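PDB 1HI9: D-aminopeptidase from Bacillus subtilis, which removes N-terminal residues by hydrolysis from peptides containing D-amino acids, using two zinc ions per subunit in the inner chamber of a homodecamer. Local coordinates for residues A[86-91]-A[135-140]; A[116-121]-A[267-272]; A[247-250]-A[255-258]. All blocks are in the same frame, centred on the assembly; numbering follows the deposited sequence.

Contact 1: A[86-91]-A[135-140]; sequences SMVEGL and GLNAYV
The amide of N137 is the flat group of this contact, and V88 and M87 meet it from the facing loop. V88 CG1 lies over one face of the amide, offset toward N137 CB, 3.6 Å from that atom and 3.9 Å from N137 CG. M87 CB approaches on that same side of the plane but beyond the outer end of the group, 3.6 Å from N137 ND2. From there the M87 chain runs roughly at right angles to the asparagine, and M87 SD accepts a weak hydrogen bond from N137 ND2 at 3.7 Å. The bond is long but nearly straight (N-H...S 173°). With V88 CG1 anti to its carbonyl carbon (chi1 -75°), CG2 takes the crowded position between the backbone N and C and packs 3.7 Å from V140 CG1, one helical turn from N137. In the buried amide ND2 has a stronger partner in Y103 OH, and OD1 is bonded to Y258 OH. A leucine here would probably leave both tyrosine hydroxyls without these mates and M87 SD without its donor. The M87 side chain is about 4 Å from a bound zinc ion and close to the zinc ligands D8 and E133, so N137 touches a residue bordering the metal site. The loop turns back through a type II beta turn from V88 to L91, with G90 at its third position. M87 O bonds to S6 OG of strand 2-7 and to S59 OG just after strand 53-58, so the 86-91 loop lies between the mixed sheet and helix 133-143, with helix 254-268 alongside.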
ATOM      1  N   SER A  86      35.090  -5.981  -5.182  1.00 37.75           N
ATOM      2  CA  SER A  86      34.262  -4.893  -4.683  1.00 36.75           C
ATOM      3  C   SER A  86      34.851  -3.490  -4.805  1.00 36.90           C
ATOM      4  O   SER A  86      35.014  -2.981  -5.916  1.00 37.54           O
ATOM      5  CB  SER A  86      33.902  -5.189  -3.213  1.00 36.82           C
ATOM      6  OG  SER A  86      32.946  -4.278  -2.688  1.00 38.92           O
ATOM      7  N   MET A  87      35.151  -2.873  -3.661  1.00 33.90           N
ATOM      8  CA  MET A  87      35.703  -1.525  -3.615  1.00 34.24           C
ATOM      9  C   MET A  87      37.055  -1.318  -4.306  1.00 34.36           C
ATOM     10  O   MET A  87      37.409  -0.186  -4.637  1.00 32.62           O
ATOM     11  CB  MET A  87      35.791  -1.055  -2.162  1.00 34.30           C
ATOM     12  CG  MET A  87      34.456  -1.051  -1.454  1.00 33.72           C
ATOM     13  SD  MET A  87      34.508  -0.321   0.200  1.00 34.49           S
ATOM     14  CE  MET A  87      34.495   1.407  -0.187  1.00 32.07           C
ATOM     15  N   VAL A  88      37.817  -2.388  -4.520  1.00 34.52           N
ATOM     16  CA  VAL A  88      39.105  -2.246  -5.190  1.00 36.49           C
ATOM     17  C   VAL A  88      39.173  -2.990  -6.526  1.00 37.03           C
ATOM     18  O   VAL A  88      40.251  -3.317  -7.016  1.00 36.62           O
ATOM     19  CB  VAL A  88      40.293  -2.685  -4.272  1.00 36.24           C
ATOM     20  CG1 VAL A  88      40.551  -1.610  -3.227  1.00 34.25           C
ATOM     21  CG2 VAL A  88      39.987  -4.019  -3.590  1.00 36.43           C
ATOM     22  N   GLU A  89      38.009  -3.246  -7.112  1.00 38.09           N
ATOM     23  CA  GLU A  89      37.921  -3.910  -8.402  1.00 38.64           C
ATOM     24  C   GLU A  89      38.652  -3.085  -9.465  1.00 39.60           C
ATOM     25  O   GLU A  89      38.477  -1.866  -9.558  1.00 37.24           O
ATOM     26  CB  GLU A  89      36.460  -4.070  -8.819  1.00 38.82           C
ATOM     27  CG  GLU A  89      36.306  -4.677 -10.193  1.00 39.37           C
ATOM     28  CD  GLU A  89      36.825  -6.105 -10.245  1.00 41.70           C
ATOM     29  OE1 GLU A  89      37.236  -6.550 -11.348  1.00 42.43           O
ATOM     30  OE2 GLU A  89      36.812  -6.785  -9.187  1.00 40.28           O
ATOM     31  N   GLY A  90      39.482  -3.756 -10.257  1.00 41.28           N
ATOM     32  CA  GLY A  90      40.212  -3.072 -11.310  1.00 42.78           C
ATOM     33  C   GLY A  90      41.593  -2.577 -10.925  1.00 43.61           C
ATOM     34  O   GLY A  90      42.344  -2.097 -11.772  1.00 43.79           O
ATOM     35  N   LEU A  91      41.940  -2.695  -9.652  1.00 45.99           N
ATOM     36  CA  LEU A  91      43.246  -2.245  -9.175  1.00 48.15           C
ATOM     37  C   LEU A  91      44.301  -3.356  -9.317  1.00 48.58           C
ATOM     38  O   LEU A  91      44.147  -4.433  -8.745  1.00 49.19           O
ATOM     39  CB  LEU A  91      43.131  -1.825  -7.702  1.00 48.27           C
ATOM     40  CG  LEU A  91      44.131  -0.804  -7.145  1.00 50.71           C
ATOM     41  CD1 LEU A  91      43.893  -0.610  -5.657  1.00 51.16           C
ATOM     42  CD2 LEU A  91      45.551  -1.265  -7.384  1.00 51.55           C
ATOM     43  N   GLY A 135      41.401   0.568   5.575  1.00 36.94           N
ATOM     44  CA  GLY A 135      42.532  -0.303   5.810  1.00 36.94           C
ATOM     45  C   GLY A 135      42.554  -1.498   4.894  1.00 36.65           C
ATOM     46  O   GLY A 135      43.575  -1.770   4.270  1.00 37.63           O
ATOM     47  N   LEU A 136      41.443  -2.222   4.807  1.00 36.72           N
ATOM     48  CA  LEU A 136      41.400  -3.385   3.933  1.00 36.82           C
ATOM     49  C   LEU A 136      41.734  -3.010   2.491  1.00 37.52           C
ATOM     50  O   LEU A 136      42.497  -3.714   1.832  1.00 36.84           O
ATOM     51  CB  LEU A 136      40.022  -4.049   3.970  1.00 37.19           C
ATOM     52  CG  LEU A 136      39.673  -4.919   5.176  1.00 39.86           C
ATOM     53  CD1 LEU A 136      38.283  -5.543   4.954  1.00 39.98           C
ATOM     54  CD2 LEU A 136      40.716  -6.014   5.365  1.00 36.90           C
ATOM     55  N   ASN A 137      41.168  -1.911   1.999  1.00 36.76           N
ATOM     56  CA  ASN A 137      41.436  -1.516   0.622  1.00 36.92           C
ATOM     57  C   ASN A 137      42.903  -1.108   0.437  1.00 37.71           C
ATOM     58  O   ASN A 137      43.503  -1.358  -0.618  1.00 36.09           O
ATOM     59  CB  ASN A 137      40.499  -0.382   0.182  1.00 37.01           C
ATOM     60  CG  ASN A 137      39.022  -0.767   0.277  1.00 36.34           C
ATOM     61  OD1 ASN A 137      38.671  -1.949   0.330  1.00 38.15           O
ATOM     62  ND2 ASN A 137      38.159   0.229   0.289  1.00 33.81           N
ATOM     63  N   ALA A 138      43.488  -0.510   1.474  1.00 36.07           N
ATOM     64  CA  ALA A 138      44.880  -0.099   1.407  1.00 35.62           C
ATOM     65  C   ALA A 138      45.751  -1.347   1.332  1.00 35.88           C
ATOM     66  O   ALA A 138      46.715  -1.400   0.566  1.00 34.42           O
ATOM     67  CB  ALA A 138      45.246   0.743   2.629  1.00 35.06           C
ATOM     68  N   TYR A 139      45.394  -2.363   2.116  1.00 37.07           N
ATOM     69  CA  TYR A 139      46.147  -3.611   2.120  1.00 36.31           C
ATOM     70  C   TYR A 139      46.080  -4.307   0.763  1.00 37.63           C
ATOM     71  O   TYR A 139      47.069  -4.894   0.318  1.00 37.34           O
ATOM     72  CB  TYR A 139      45.630  -4.552   3.209  1.00 36.82           C
ATOM     73  CG  TYR A 139      46.283  -4.350   4.556  1.00 37.82           C
ATOM     74  CD1 TYR A 139      45.525  -4.357   5.723  1.00 37.28           C
ATOM     75  CD2 TYR A 139      47.659  -4.158   4.666  1.00 38.65           C
ATOM     76  CE1 TYR A 139      46.115  -4.174   6.968  1.00 37.26           C
ATOM     77  CE2 TYR A 139      48.265  -3.975   5.909  1.00 38.06           C
ATOM     78  CZ  TYR A 139      47.482  -3.984   7.057  1.00 38.40           C
ATOM     79  OH  TYR A 139      48.064  -3.809   8.297  1.00 37.79           O
ATOM     80  N   VAL A 140      44.921  -4.259   0.104  1.00 37.27           N
ATOM     81  CA  VAL A 140      44.809  -4.892  -1.206  1.00 36.68           C
ATOM     82  C   VAL A 140      45.664  -4.094  -2.185  1.00 36.49           C
ATOM     83  O   VAL A 140      46.266  -4.655  -3.084  1.00 37.89           O
ATOM     84  CB  VAL A 140      43.348  -4.938  -1.709  1.00 36.96           C
ATOM     85  CG1 VAL A 140      43.315  -5.466  -3.141  1.00 34.11           C
ATOM     86  CG2 VAL A 140      42.516  -5.830  -0.799  1.00 34.82           C
TER

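Contact 2: A[116-121]-A[267-272]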
ATOM      1  N   SER A 116      31.636  -0.402   8.548  1.00 32.33           N
ATOM      2  CA  SER A 116      32.589  -1.173   7.755  1.00 32.91           C
ATOM      3  C   SER A 116      31.860  -2.214   6.903  1.00 32.97           C
ATOM      4  O   SER A 116      31.504  -3.280   7.400  1.00 33.69           O
ATOM      5  CB  SER A 116      33.594  -1.886   8.666  1.00 33.34           C
ATOM      6  OG  SER A 116      34.363  -0.964   9.402  1.00 30.40           O
ATOM      7  N   MET A 117      31.654  -1.892   5.627  1.00 34.41           N
ATOM      8  CA  MET A 117      30.961  -2.750   4.659  1.00 35.50           C
ATOM      9  C   MET A 117      29.474  -2.942   4.967  1.00 36.21           C
ATOM     10  O   MET A 117      28.627  -2.539   4.180  1.00 35.28           O
ATOM     11  CB  MET A 117      31.653  -4.107   4.543  1.00 37.10           C
ATOM     12  CG  MET A 117      33.050  -4.043   3.925  1.00 41.35           C
ATOM     13  SD  MET A 117      33.116  -3.212   2.294  1.00 41.76           S
ATOM     14  CE  MET A 117      32.350  -4.444   1.221  1.00 41.28           C
ATOM     15  N   ILE A 118      29.153  -3.562   6.100  1.00 36.70           N
ATOM     16  CA  ILE A 118      27.752  -3.764   6.478  1.00 36.50           C
ATOM     17  C   ILE A 118      27.547  -3.268   7.899  1.00 36.84           C
ATOM     18  O   ILE A 118      28.505  -3.159   8.662  1.00 36.43           O
ATOM     19  CB  ILE A 118      27.360  -5.250   6.417  1.00 35.58           C
ATOM     20  CG1 ILE A 118      28.264  -6.054   7.354  1.00 35.63           C
ATOM     21  CG2 ILE A 118      27.479  -5.757   4.991  1.00 34.49           C
ATOM     22  CD1 ILE A 118      27.793  -7.464   7.590  1.00 36.47           C
ATOM     23  N   PHE A 119      26.301  -2.969   8.250  1.00 37.60           N
ATOM     24  CA  PHE A 119      25.979  -2.475   9.586  1.00 38.53           C
ATOM     25  C   PHE A 119      26.376  -3.478  10.656  1.00 38.85           C
ATOM     26  O   PHE A 119      26.709  -3.103  11.781  1.00 38.80           O
ATOM     27  CB  PHE A 119      24.476  -2.185   9.697  1.00 38.63           C
ATOM     28  CG  PHE A 119      24.013  -1.031   8.839  1.00 41.44           C
ATOM     29  CD1 PHE A 119      22.845  -1.134   8.076  1.00 42.83           C
ATOM     30  CD2 PHE A 119      24.732   0.163   8.807  1.00 41.57           C
ATOM     31  CE1 PHE A 119      22.404  -0.072   7.284  1.00 41.88           C
ATOM     32  CE2 PHE A 119      24.305   1.236   8.020  1.00 42.34           C
ATOM     33  CZ  PHE A 119      23.135   1.117   7.260  1.00 42.83           C
ATOM     34  N   GLY A 120      26.355  -4.755  10.292  1.00 37.93           N
ATOM     35  CA  GLY A 120      26.678  -5.798  11.245  1.00 37.35           C
ATOM     36  C   GLY A 120      28.102  -5.964  11.754  1.00 36.75           C
ATOM     37  O   GLY A 120      28.311  -6.665  12.745  1.00 36.89           O
ATOM     38  N   VAL A 121      29.093  -5.352  11.116  1.00 35.67           N
ATOM     39  CA  VAL A 121      30.446  -5.550  11.616  1.00 37.17           C
ATOM     40  C   VAL A 121      30.877  -4.467  12.587  1.00 38.01           C
ATOM     41  O   VAL A 121      30.555  -3.282  12.417  1.00 38.01           O
ATOM     42  CB  VAL A 121      31.505  -5.624  10.489  1.00 37.20           C
ATOM     43  CG1 VAL A 121      31.024  -6.520   9.363  1.00 37.96           C
ATOM     44  CG2 VAL A 121      31.835  -4.241   9.992  1.00 40.67           C
ATOM     45  N   LEU A 267      27.008 -13.101   4.234  1.00 33.62           N
ATOM     46  CA  LEU A 267      26.252 -14.074   5.007  1.00 33.43           C
ATOM     47  C   LEU A 267      25.673 -13.417   6.249  1.00 34.12           C
ATOM     48  O   LEU A 267      24.519 -13.656   6.622  1.00 36.18           O
ATOM     49  CB  LEU A 267      27.148 -15.234   5.429  1.00 32.01           C
ATOM     50  CG  LEU A 267      27.666 -16.134   4.302  1.00 32.32           C
ATOM     51  CD1 LEU A 267      28.788 -17.014   4.808  1.00 30.70           C
ATOM     52  CD2 LEU A 267      26.520 -16.975   3.758  1.00 32.68           C
ATOM     53  N   ALA A 268      26.481 -12.590   6.895  1.00 34.43           N
ATOM     54  CA  ALA A 268      26.055 -11.915   8.109  1.00 37.28           C
ATOM     55  C   ALA A 268      24.874 -10.995   7.840  1.00 37.96           C
ATOM     56  O   ALA A 268      24.017 -10.810   8.700  1.00 38.46           O
ATOM     57  CB  ALA A 268      27.227 -11.126   8.705  1.00 37.12           C
ATOM     58  N   MET A 269      24.823 -10.435   6.638  1.00 41.21           N
ATOM     59  CA  MET A 269      23.741  -9.530   6.256  1.00 46.36           C
ATOM     60  C   MET A 269      22.353 -10.171   6.334  1.00 47.65           C
ATOM     61  O   MET A 269      21.354  -9.475   6.496  1.00 47.79           O
ATOM     62  CB  MET A 269      23.983  -9.018   4.838  1.00 49.71           C
ATOM     63  CG  MET A 269      24.493  -7.606   4.774  1.00 55.26           C
ATOM     64  SD  MET A 269      23.200  -6.450   5.222  1.00 62.74           S
ATOM     65  CE  MET A 269      22.499  -6.112   3.591  1.00 60.62           C
ATOM     66  N   ARG A 270      22.298 -11.494   6.225  1.00 49.48           N
ATOM     67  CA  ARG A 270      21.032 -12.222   6.264  1.00 51.75           C
ATOM     68  C   ARG A 270      20.460 -12.395   7.669  1.00 50.97           C
ATOM     69  O   ARG A 270      19.302 -12.775   7.830  1.00 49.86           O
ATOM     70  CB  ARG A 270      21.213 -13.604   5.621  1.00 54.96           C
ATOM     71  CG  ARG A 270      21.829 -13.561   4.231  1.00 59.39           C
ATOM     72  CD  ARG A 270      20.952 -12.745   3.291  1.00 66.01           C
ATOM     73  NE  ARG A 270      20.088 -13.593   2.473  1.00 70.90           N
ATOM     74  CZ  ARG A 270      20.528 -14.387   1.497  1.00 73.75           C
ATOM     75  NH1 ARG A 270      21.826 -14.439   1.220  1.00 73.25           N
ATOM     76  NH2 ARG A 270      19.676 -15.128   0.797  1.00 75.38           N
ATOM     77  N   THR A 271      21.276 -12.126   8.685  1.00 51.43           N
ATOM     78  CA  THR A 271      20.841 -12.279  10.075  1.00 51.03           C
ATOM     79  C   THR A 271      19.547 -11.532  10.407  1.00 52.24           C
ATOM     80  O   THR A 271      19.400 -10.340  10.127  1.00 51.74           O
ATOM     81  CB  THR A 271      21.936 -11.819  11.053  1.00 50.38           C
ATOM     82  OG1 THR A 271      23.169 -12.459  10.707  1.00 50.51           O
ATOM     83  CG2 THR A 271      21.569 -12.188  12.488  1.00 47.26           C
ATOM     84  N   SER A 272      18.616 -12.254  11.019  1.00 52.39           N
ATOM     85  CA  SER A 272      17.336 -11.684  11.407  1.00 53.07           C
ATOM     86  C   SER A 272      17.323 -11.361  12.905  1.00 52.57           C
ATOM     87  O   SER A 272      18.251 -11.712  13.639  1.00 53.26           O
ATOM     88  CB  SER A 272      16.204 -12.669  11.075  1.00 53.66           C
ATOM     89  OG  SER A 272      16.293 -13.846  11.867  1.00 53.37           O
TER
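I118 reaches the C-terminal end of the 254-268 helix region with both branches of its side chain, one against A268 and the other against M269. The tight part is on the M269 side: I118 CG2 lies 3.5 Å from M269 CG, the two chains running alongside in opposed senses, and I118 CB follows at 4.1 Å from the same CG. Chi1 of 59° puts I118 CG1 between its backbone N and carbonyl carbon, and this branch carries CD1 to 3.9 Å from the methyl CB of buried A268. The backbone of G120 passes close by; a CB there would come about 3.4 Å from I118 CD1. Beyond CG the contact loosens. M269 is exposed; past CG its chain bends at chi2 (-71°) and again at chi3, and SD and CE lie farther from I118 than CG does. F119, also exposed, stacks edge-to-face with F273 of a neighbouring subunit, while R270 forms a salt bridge with E266 of another subunit. A type I beta turn runs from A268 to T271, and in it A268 O accepts two hydrogen bonds from one face of its plane, from T271 N and, at 2.7 Å, from T271 OG1. On the loop side M117 N bonds to E133 OE2, a zinc ligand, and the I118 side chain is about 7 Å from that of H115, the catalytic nucleophile, between nearest atoms. No hydrogen bond or charge pair joins the two segments: their direct contact is apolar, van der Waals packing of I118 on A268 and M269, and the directional bonds lie within each side or run to other partners.

Contact 3: A[247-250]-A[255-258]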
ATOM      1  N   VAL A 247      34.736 -14.044  14.201  1.00 38.51           N
ATOM      2  CA  VAL A 247      34.976 -15.213  13.368  1.00 37.03           C
ATOM      3  C   VAL A 247      36.303 -14.999  12.653  1.00 38.23           C
ATOM      4  O   VAL A 247      36.564 -13.912  12.147  1.00 38.36           O
ATOM      5  CB  VAL A 247      33.853 -15.402  12.335  1.00 37.16           C
ATOM      6  CG1 VAL A 247      34.084 -16.675  11.538  1.00 31.40           C
ATOM      7  CG2 VAL A 247      32.504 -15.436  13.043  1.00 37.01           C
ATOM      8  N   GLN A 248      37.147 -16.026  12.633  1.00 39.79           N
ATOM      9  CA  GLN A 248      38.450 -15.902  11.999  1.00 41.84           C
ATOM     10  C   GLN A 248      38.595 -16.791  10.768  1.00 42.06           C
ATOM     11  O   GLN A 248      37.957 -17.839  10.647  1.00 42.16           O
ATOM     12  CB  GLN A 248      39.563 -16.236  12.995  1.00 43.11           C
ATOM     13  CG  GLN A 248      39.478 -15.463  14.293  1.00 46.30           C
ATOM     14  CD  GLN A 248      40.737 -15.596  15.120  1.00 49.08           C
ATOM     15  OE1 GLN A 248      41.255 -16.699  15.300  1.00 49.68           O
ATOM     16  NE2 GLN A 248      41.242 -14.466  15.629  1.00 49.99           N
ATOM     17  N   PHE A 249      39.450 -16.355   9.856  1.00 40.81           N
ATOM     18  CA  PHE A 249      39.700 -17.080   8.630  1.00 40.00           C
ATOM     19  C   PHE A 249      41.161 -16.926   8.210  1.00 40.65           C
ATOM     20  O   PHE A 249      41.615 -15.814   7.931  1.00 39.02           O
ATOM     21  CB  PHE A 249      38.793 -16.543   7.518  1.00 39.75           C
ATOM     22  CG  PHE A 249      39.066 -17.146   6.168  1.00 39.97           C
ATOM     23  CD1 PHE A 249      38.617 -18.429   5.862  1.00 38.32           C
ATOM     24  CD2 PHE A 249      39.829 -16.459   5.231  1.00 38.41           C
ATOM     25  CE1 PHE A 249      38.927 -19.016   4.647  1.00 37.79           C
ATOM     26  CE2 PHE A 249      40.144 -17.040   4.012  1.00 39.42           C
ATOM     27  CZ  PHE A 249      39.694 -18.323   3.719  1.00 38.64           C
ATOM     28  N   GLN A 250      41.888 -18.042   8.167  1.00 40.67           N
ATOM     29  CA  GLN A 250      43.288 -18.032   7.754  1.00 40.74           C
ATOM     30  C   GLN A 250      43.286 -18.052   6.227  1.00 41.64           C
ATOM     31  O   GLN A 250      42.800 -19.003   5.612  1.00 41.83           O
ATOM     32  CB  GLN A 250      44.019 -19.263   8.306  1.00 41.11           C
ATOM     33  CG  GLN A 250      45.417 -19.480   7.734  1.00 42.01           C
ATOM     34  CD  GLN A 250      46.395 -18.361   8.067  1.00 42.72           C
ATOM     35  OE1 GLN A 250      46.853 -18.227   9.200  1.00 42.17           O
ATOM     36  NE2 GLN A 250      46.713 -17.545   7.070  1.00 45.21           N
ATOM     37  N   LEU A 255      44.425 -11.198  -1.151  1.00 40.36           N
ATOM     38  CA  LEU A 255      43.321 -11.297  -2.083  1.00 40.70           C
ATOM     39  C   LEU A 255      42.252 -12.288  -1.611  1.00 41.79           C
ATOM     40  O   LEU A 255      41.054 -12.017  -1.732  1.00 43.19           O
ATOM     41  CB  LEU A 255      43.819 -11.684  -3.474  1.00 38.22           C
ATOM     42  CG  LEU A 255      44.822 -10.725  -4.121  1.00 39.58           C
ATOM     43  CD1 LEU A 255      44.916 -11.047  -5.600  1.00 37.31           C
ATOM     44  CD2 LEU A 255      44.397  -9.268  -3.944  1.00 38.75           C
ATOM     45  N   GLU A 256      42.673 -13.430  -1.075  1.00 40.46           N
ATOM     46  CA  GLU A 256      41.716 -14.414  -0.591  1.00 39.47           C
ATOM     47  C   GLU A 256      41.053 -13.877   0.677  1.00 38.54           C
ATOM     48  O   GLU A 256      39.866 -14.120   0.938  1.00 38.45           O
ATOM     49  CB  GLU A 256      42.403 -15.749  -0.282  1.00 40.22           C
ATOM     50  CG  GLU A 256      41.442 -16.927  -0.292  1.00 41.94           C
ATOM     51  CD  GLU A 256      42.011 -18.182   0.355  1.00 45.32           C
ATOM     52  OE1 GLU A 256      41.553 -19.296  -0.004  1.00 45.20           O
ATOM     53  OE2 GLU A 256      42.902 -18.061   1.231  1.00 47.40           O
ATOM     54  N   ALA A 257      41.824 -13.133   1.459  1.00 37.27           N
ATOM     55  CA  ALA A 257      41.316 -12.562   2.699  1.00 37.10           C
ATOM     56  C   ALA A 257      40.221 -11.551   2.381  1.00 36.45           C
ATOM     57  O   ALA A 257      39.219 -11.472   3.091  1.00 35.11           O
ATOM     58  CB  ALA A 257      42.449 -11.880   3.471  1.00 35.64           C
ATOM     59  N   TYR A 258      40.410 -10.797   1.303  1.00 34.80           N
ATOM     60  CA  TYR A 258      39.433  -9.794   0.922  1.00 35.82           C
ATOM     61  C   TYR A 258      38.128 -10.457   0.522  1.00 35.57           C
ATOM     62  O   TYR A 258      37.052 -10.087   1.000  1.00 35.80           O
ATOM     63  CB  TYR A 258      39.957  -8.934  -0.234  1.00 37.15           C
ATOM     64  CG  TYR A 258      39.152  -7.669  -0.439  1.00 37.81           C
ATOM     65  CD1 TYR A 258      39.323  -6.568   0.392  1.00 38.78           C
ATOM     66  CD2 TYR A 258      38.191  -7.592  -1.437  1.00 39.88           C
ATOM     67  CE1 TYR A 258      38.552  -5.416   0.237  1.00 39.65           C
ATOM     68  CE2 TYR A 258      37.414  -6.448  -1.603  1.00 41.98           C
ATOM     69  CZ  TYR A 258      37.602  -5.364  -0.760  1.00 41.14           C
ATOM     70  OH  TYR A 258      36.833  -4.236  -0.920  1.00 42.51           O
TER
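With F249 CG anti to its backbone N (chi1 175°) and E256 CG likewise anti (chi1 -158°), the phenyl ring and the carboxylate are sent toward each other across a strand-to-helix connection. This is a beta-alpha unit: strand 246-250 of the five-stranded antiparallel sheet turns through a short loop into helix 254-268, which packs back on the sheet. The backbones stay well apart, F249 CA and A257 CA being 7.6 Å from each other, so side chains bridge the interval. The E256 chain is extended beyond CG and crosses the phenylalanine at about a right angle, bringing its carboxylate to the far end of the ring. E256 OE2 approaches obliquely, 4.0 Å from F249 CE2, which is van der Waals contact and not a bond. The stronger partner of that oxygen is K252 N in the connecting loop, a hydrogen bond that probably limits the swing of the carboxylate. D253 OD2 in turn bonds to E256 N near the start of the helix, so the glutamate is tied to the loop at both its backbone and its side chain. Deeper in the unit F249 packs on A260 and M264 of the helix and on M235, while P236 of a neighbouring subunit touches both F249 and E256. At the meeting point the planes of ring and carboxylate stand 71° apart, with E256 CD 4.1 Å from F249 CZ.

In the fold
Along the chain the segments of contacts 1 and 2 alternate, while both segments of contact 3 fall between 116-121 and 267-272. The centre of contact 1 lies about 19 Å from that of contact 2 and 14 Å from that of contact 3; contacts 2 and 3 are about 16 Å apart. Helix 254-268 is the common element: contact 3 uses its start, contact 2 its end, and Y258 packs against V140 of contact 1, Y258 CD1 lying 3.5 Å from V140 CG2. M87 SD and M117 SD, 3.8 Å apart, join contacts 1 and 2 beside the zinc site. The helix thus links the metal-bordering loops to the antiparallel sheet, and contacts 2 and 3 both reach the same neighbouring subunit.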